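Long-range contact in ORF99 (Acidianus Filamentous Virus 1, PDB 3DF6), which is of unknown function but is a heat- and acid-stable viral protein, possibly related to anti-CRISPR proteins of the AcrID1 type: residues C[49-61]-C[70-82]. The protein carries 2 engineered substitutions. Residues are numbered along the deposited sequence; the frame is centred on the assembly and turned at random. Where two conformers were deposited one is given.
Sequences NSAENNGIFIDEY and MKKLFVEYVRQPE. Engineered in segment 70-82: Met70 (natural residue Ile).
Phe57 and Tyr77 form a hydrogen-bonded pair of an antiparallel beta hairpin, strand 56-61 against 70-80, the segment axes at 165°. Phe57 N donates to Tyr77 O, and Tyr77 N to Phe57 O, each at 2.8 Å; Asp59–Val75 and Tyr61–Leu73 continue the pattern. With Tyr77 CG between backbone N and carbonyl carbon (chi1 62°), Phe57 CB stands over one face of the Tyr77 ring, 3.7 Å from its centroid, a CH-pi contact. The same torsion brings Tyr77 OH to Asp59 OD2 at 2.6 Å, from above the carboxylate plane. Ser50 OG donates to Asp59 OD1, so hydroxyls from both flanking strands grip this buried carboxylate; Tyr61 OH adds a weak bond to OD2. Arg79 CZ lies 4.1 Å from the Phe57 ring centroid, over the face, the guanidinium edge-on (planes 80° apart) in a cation-pi contact; Glu52 CG rests near the rim of the opposite face. On the other sheet face, Glu60 runs alongside Phe74, Glu60 CG 3.4 Å from Phe74 CE1. Lys72 gives Glu60 a long salt bridge but pairs mainly with Asp95. Farther out, Phe38 of helix 35-42 meets Tyr77 edge-to-face. Beside turn 53-56, a bridging water accepts from Arg79 N at 2.8 Å and donates to Gly55 O.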
loop_
_atom_site.group_PDB
_atom_site.type_symbol
_atom_site.label_atom_id
_atom_site.label_comp_id
_atom_site.label_asym_id
_atom_site.label_seq_id
_atom_site.Cartn_x
_atom_site.Cartn_y
_atom_site.Cartn_z
ATOM N N ASN C 49 10.059 -1.961 18.778
ATOM C CA ASN C 49 9.611 -1.096 19.859
ATOM C C ASN C 49 8.099 -1.156 19.816
ATOM O O ASN C 49 7.514 -1.259 18.757
ATOM C CB ASN C 49 10.089 0.350 19.649
ATOM C CG ASN C 49 9.879 1.232 20.875
ATOM O OD1 ASN C 49 10.153 0.826 22.015
ATOM N ND2 ASN C 49 9.406 2.458 20.640
ATOM N N SER C 50 7.469 -1.133 20.983
ATOM C CA SER C 50 6.017 -1.194 21.039
ATOM C C SER C 50 5.544 -0.117 21.996
ATOM O O SER C 50 5.995 -0.081 23.127
ATOM C CB SER C 50 5.560 -2.566 21.551
ATOM O OG SER C 50 4.157 -2.617 21.715
ATOM N N ALA C 51 4.658 0.759 21.531
ATOM C CA ALA C 51 4.154 1.856 22.349
ATOM C C ALA C 51 2.635 1.768 22.381
ATOM O O ALA C 51 2.000 1.576 21.343
ATOM C CB ALA C 51 4.596 3.193 21.766
ATOM N N GLU C 52 2.075 1.885 23.580
ATOM C CA GLU C 52 0.634 1.912 23.792
ATOM C C GLU C 52 0.169 3.328 24.086
ATOM O O GLU C 52 0.724 4.029 24.949
ATOM C CB GLU C 52 0.234 0.995 24.956
ATOM C CG GLU C 52 -1.279 0.773 25.121
ATOM C CD GLU C 52 -1.625 0.005 26.398
ATOM O OE1 GLU C 52 -0.727 -0.652 26.957
ATOM O OE2 GLU C 52 -2.788 0.067 26.854
ATOM N N ASN C 53 -0.880 3.737 23.384
ATOM C CA ASN C 53 -1.487 5.029 23.610
ATOM C C ASN C 53 -3.000 4.920 23.428
ATOM O O ASN C 53 -3.449 4.511 22.365
ATOM C CB ASN C 53 -0.893 6.025 22.615
ATOM C CG ASN C 53 -1.343 7.440 22.872
ATOM O OD1 ASN C 53 -1.866 7.752 23.923
ATOM N ND2 ASN C 53 -1.149 8.303 21.892
ATOM N N ASN C 54 -3.773 5.246 24.464
ATOM C CA ASN C 54 -5.247 5.213 24.387
ATOM C C ASN C 54 -5.831 3.887 23.855
ATOM O O ASN C 54 -6.736 3.897 23.016
ATOM C CB ASN C 54 -5.777 6.384 23.530
ATOM C CG ASN C 54 -5.499 7.743 24.139
ATOM O OD1 ASN C 54 -4.731 7.869 25.095
ATOM N ND2 ASN C 54 -6.135 8.773 23.594
ATOM N N GLY C 55 -5.318 2.760 24.347
ATOM C CA GLY C 55 -5.815 1.439 23.960
ATOM C C GLY C 55 -5.332 0.964 22.600
ATOM O O GLY C 55 -5.736 -0.104 22.139
ATOM N N ILE C 56 -4.459 1.740 21.960
ATOM C CA ILE C 56 -3.943 1.385 20.648
ATOM C C ILE C 56 -2.428 1.215 20.724
ATOM O O ILE C 56 -1.721 2.065 21.291
ATOM C CB ILE C 56 -4.302 2.449 19.564
ATOM C CG1 ILE C 56 -5.815 2.703 19.520
ATOM C CG2 ILE C 56 -3.777 2.007 18.176
ATOM C CD1 ILE C 56 -6.291 3.826 18.551
ATOM N N PHE C 57 -1.932 0.119 20.157
ATOM C CA PHE C 57 -0.490 -0.067 19.974
ATOM C C PHE C 57 0.074 0.332 18.616
ATOM O O PHE C 57 -0.440 -0.074 17.547
ATOM C CB PHE C 57 -0.095 -1.519 20.172
ATOM C CG PHE C 57 -0.325 -2.004 21.544
ATOM C CD1 PHE C 57 0.723 -2.051 22.457
ATOM C CD2 PHE C 57 -1.594 -2.386 21.953
ATOM C CE1 PHE C 57 0.515 -2.494 23.740
ATOM C CE2 PHE C 57 -1.807 -2.836 23.262
ATOM C CZ PHE C 57 -0.750 -2.880 24.150
ATOM N N ILE C 58 1.176 1.087 18.658
ATOM C CA ILE C 58 1.946 1.258 17.431
ATOM C C ILE C 58 3.279 0.576 17.691
ATOM O O ILE C 58 4.033 0.989 18.590
ATOM C CB ILE C 58 2.179 2.706 17.005
ATOM C CG1 ILE C 58 0.833 3.410 16.819
ATOM C CG2 ILE C 58 2.999 2.709 15.683
ATOM C CD1 ILE C 58 0.910 4.873 16.487
ATOM N N ASP C 59 3.539 -0.485 16.933
ATOM C CA ASP C 59 4.836 -1.137 16.980
ATOM C C ASP C 59 5.687 -0.730 15.789
ATOM O O ASP C 59 5.189 -0.564 14.680
ATOM C CB ASP C 59 4.703 -2.654 16.987
ATOM C CG ASP C 59 4.070 -3.193 18.258
ATOM O OD1 ASP C 59 3.674 -2.415 19.165
ATOM O OD2 ASP C 59 3.949 -4.425 18.329
ATOM N N GLU C 60 6.978 -0.595 16.041
ATOM C CA GLU C 60 7.940 -0.267 15.015
ATOM C C GLU C 60 8.916 -1.434 14.922
ATOM O O GLU C 60 9.588 -1.747 15.894
ATOM C CB GLU C 60 8.671 1.004 15.414
ATOM C CG GLU C 60 9.748 1.431 14.443
ATOM C CD GLU C 60 10.526 2.625 14.994
ATOM O OE1 GLU C 60 9.983 3.347 15.867
ATOM O OE2 GLU C 60 11.673 2.833 14.571
ATOM N N TYR C 61 8.960 -2.076 13.766
ATOM C CA TYR C 61 9.831 -3.227 13.536
ATOM C C TYR C 61 10.892 -2.853 12.523
ATOM O O TYR C 61 10.575 -2.339 11.463
ATOM C CB TYR C 61 9.023 -4.395 13.001
ATOM C CG TYR C 61 7.861 -4.778 13.899
ATOM C CD1 TYR C 61 8.079 -5.453 15.106
ATOM C CD2 TYR C 61 6.561 -4.464 13.543
ATOM C CE1 TYR C 61 6.991 -5.812 15.949
ATOM C CE2 TYR C 61 5.475 -4.823 14.357
ATOM C CZ TYR C 61 5.698 -5.488 15.547
ATOM O OH TYR C 61 4.621 -5.837 16.332
HETATM N N MSE C 70 18.104 0.131 6.059
HETATM C CA MSE C 70 17.217 -0.510 6.998
HETATM C C MSE C 70 15.774 -0.336 6.528
HETATM O O MSE C 70 15.411 0.706 6.004
HETATM C CB MSE C 70 17.428 0.115 8.369
HETATM C CG MSE C 70 16.235 0.060 9.224
HETATM SE SE MSE C 70 16.761 0.340 11.016
HETATM C CE MSE C 70 16.397 2.221 11.203
ATOM N N LYS C 71 14.964 -1.370 6.684
ATOM C CA LYS C 71 13.533 -1.276 6.399
ATOM C C LYS C 71 12.827 -1.175 7.734
ATOM O O LYS C 71 13.145 -1.936 8.659
ATOM C CB LYS C 71 13.020 -2.507 5.636
ATOM C CG LYS C 71 13.441 -2.665 4.165
ATOM C CD LYS C 71 12.559 -1.857 3.238
ATOM C CE LYS C 71 13.039 -1.913 1.779
ATOM N NZ LYS C 71 12.129 -1.029 1.002
ATOM N N LYS C 72 11.904 -0.223 7.854
ATOM C CA LYS C 72 11.113 -0.090 9.080
ATOM C C LYS C 72 9.633 -0.245 8.783
ATOM O O LYS C 72 9.110 0.347 7.827
ATOM C CB LYS C 72 11.346 1.245 9.772
ATOM C CG LYS C 72 12.796 1.430 10.312
ATOM C CD LYS C 72 12.870 2.775 11.069
ATOM C CE LYS C 72 14.217 2.990 11.729
ATOM N NZ LYS C 72 14.454 4.427 12.202
ATOM N N LEU C 73 8.981 -1.044 9.619
ATOM C CA LEU C 73 7.556 -1.335 9.502
ATOM C C LEU C 73 6.811 -0.870 10.749
ATOM O O LEU C 73 7.138 -1.265 11.866
ATOM C CB LEU C 73 7.356 -2.848 9.318
ATOM C CG LEU C 73 5.924 -3.277 8.984
ATOM C CD1 LEU C 73 5.618 -2.926 7.480
ATOM C CD2 LEU C 73 5.696 -4.742 9.299
ATOM N N PHE C 74 5.812 -0.014 10.564
ATOM C CA PHE C 74 4.984 0.440 11.669
ATOM C C PHE C 74 3.610 -0.204 11.538
ATOM O O PHE C 74 2.973 -0.083 10.491
ATOM C CB PHE C 74 4.832 1.961 11.620
ATOM C CG PHE C 74 6.115 2.700 11.771
ATOM C CD1 PHE C 74 6.501 3.173 13.018
ATOM C CD2 PHE C 74 6.944 2.937 10.663
ATOM C CE1 PHE C 74 7.695 3.874 13.182
ATOM C CE2 PHE C 74 8.156 3.629 10.811
ATOM C CZ PHE C 74 8.533 4.095 12.084
ATOM N N VAL C 75 3.154 -0.877 12.596
ATOM C CA VAL C 75 1.841 -1.526 12.601
ATOM C C VAL C 75 1.039 -0.961 13.759
ATOM O O VAL C 75 1.442 -1.062 14.913
ATOM C CB VAL C 75 1.926 -3.086 12.734
ATOM C CG1 VAL C 75 0.538 -3.711 12.649
ATOM C CG2 VAL C 75 2.829 -3.683 11.655
ATOM N N GLU C 76 -0.077 -0.328 13.436
ATOM C CA GLU C 76 -0.967 0.217 14.434
ATOM C C GLU C 76 -2.123 -0.763 14.648
ATOM O O GLU C 76 -2.798 -1.142 13.689
ATOM C CB GLU C 76 -1.507 1.563 13.946
ATOM C CG GLU C 76 -2.288 2.351 14.988
ATOM C CD GLU C 76 -3.079 3.517 14.370
ATOM O OE1 GLU C 76 -3.062 3.656 13.139
ATOM O OE2 GLU C 76 -3.715 4.287 15.116
ATOM N N TYR C 77 -2.356 -1.173 15.896
ATOM C CA TYR C 77 -3.361 -2.202 16.163
ATOM C C TYR C 77 -4.018 -2.110 17.532
ATOM O O TYR C 77 -3.485 -1.473 18.462
ATOM C CB TYR C 77 -2.777 -3.619 15.980
ATOM C CG TYR C 77 -1.630 -3.975 16.917
ATOM C CD1 TYR C 77 -1.858 -4.647 18.124
ATOM C CD2 TYR C 77 -0.317 -3.628 16.591
ATOM C CE1 TYR C 77 -0.790 -4.971 18.979
ATOM C CE2 TYR C 77 0.736 -3.944 17.415
ATOM C CZ TYR C 77 0.503 -4.618 18.602
ATOM O OH TYR C 77 1.575 -4.915 19.397
ATOM N N VAL C 78 -5.167 -2.785 17.643
ATOM C CA VAL C 78 -5.841 -3.000 18.921
ATOM C C VAL C 78 -5.812 -4.501 19.249
ATOM O O VAL C 78 -6.146 -5.337 18.407
ATOM C CB VAL C 78 -7.278 -2.448 18.902
ATOM C CG1 VAL C 78 -7.986 -2.693 20.250
ATOM C CG2 VAL C 78 -7.279 -0.946 18.551
ATOM N N ARG C 79 -5.388 -4.834 20.468
ATOM C CA ARG C 79 -5.361 -6.227 20.921
ATOM C C ARG C 79 -6.755 -6.701 21.345
ATOM O O ARG C 79 -7.372 -6.131 22.246
ATOM C CB ARG C 79 -4.374 -6.413 22.069
ATOM C CG ARG C 79 -2.923 -6.173 21.713
ATOM C CD ARG C 79 -2.000 -6.717 22.825
ATOM N NE ARG C 79 -0.730 -5.990 22.837
ATOM C CZ ARG C 79 0.423 -6.426 22.325
ATOM N NH1 ARG C 79 0.524 -7.630 21.764
ATOM N NH2 ARG C 79 1.490 -5.647 22.386
ATOM N N GLN C 80 -7.233 -7.752 20.685
ATOM C CA GLN C 80 -8.562 -8.303 20.948
ATOM C C GLN C 80 -8.490 -9.584 21.801
ATOM O O GLN C 80 -7.396 -10.127 22.014
ATOM C CB GLN C 80 -9.299 -8.532 19.620
ATOM C CG GLN C 80 -9.360 -7.271 18.716
ATOM C CD GLN C 80 -10.309 -6.190 19.242
ATOM O OE1 GLN C 80 -11.030 -6.403 20.221
ATOM N NE2 GLN C 80 -10.327 -5.037 18.574
ATOM N N PRO C 81 -9.650 -10.065 22.312
ATOM C CA PRO C 81 -9.622 -11.324 23.064
ATOM C C PRO C 81 -9.413 -12.517 22.118
ATOM O O PRO C 81 -9.601 -12.381 20.903
ATOM C CB PRO C 81 -11.013 -11.386 23.736
ATOM C CG PRO C 81 -11.695 -10.074 23.427
ATOM C CD PRO C 81 -11.013 -9.509 22.211
ATOM N N GLU C 82 -9.040 -13.670 22.677
ATOM C CA GLU C 82 -8.638 -14.852 21.899
ATOM C C GLU C 82 -7.494 -14.513 20.950
ATOM O O GLU C 82 -7.420 -15.052 19.837
ATOM C CB GLU C 82 -9.807 -15.479 21.121
ATOM C CG GLU C 82 -10.558 -16.575 21.868
ATOM C CD GLU C 82 -11.717 -16.043 22.679
ATOM O OE1 GLU C 82 -12.312 -15.019 22.279
ATOM O OE2 GLU C 82 -12.046 -16.659 23.713
HETATM O O HOH W 1 -5.185 -2.727 22.295
#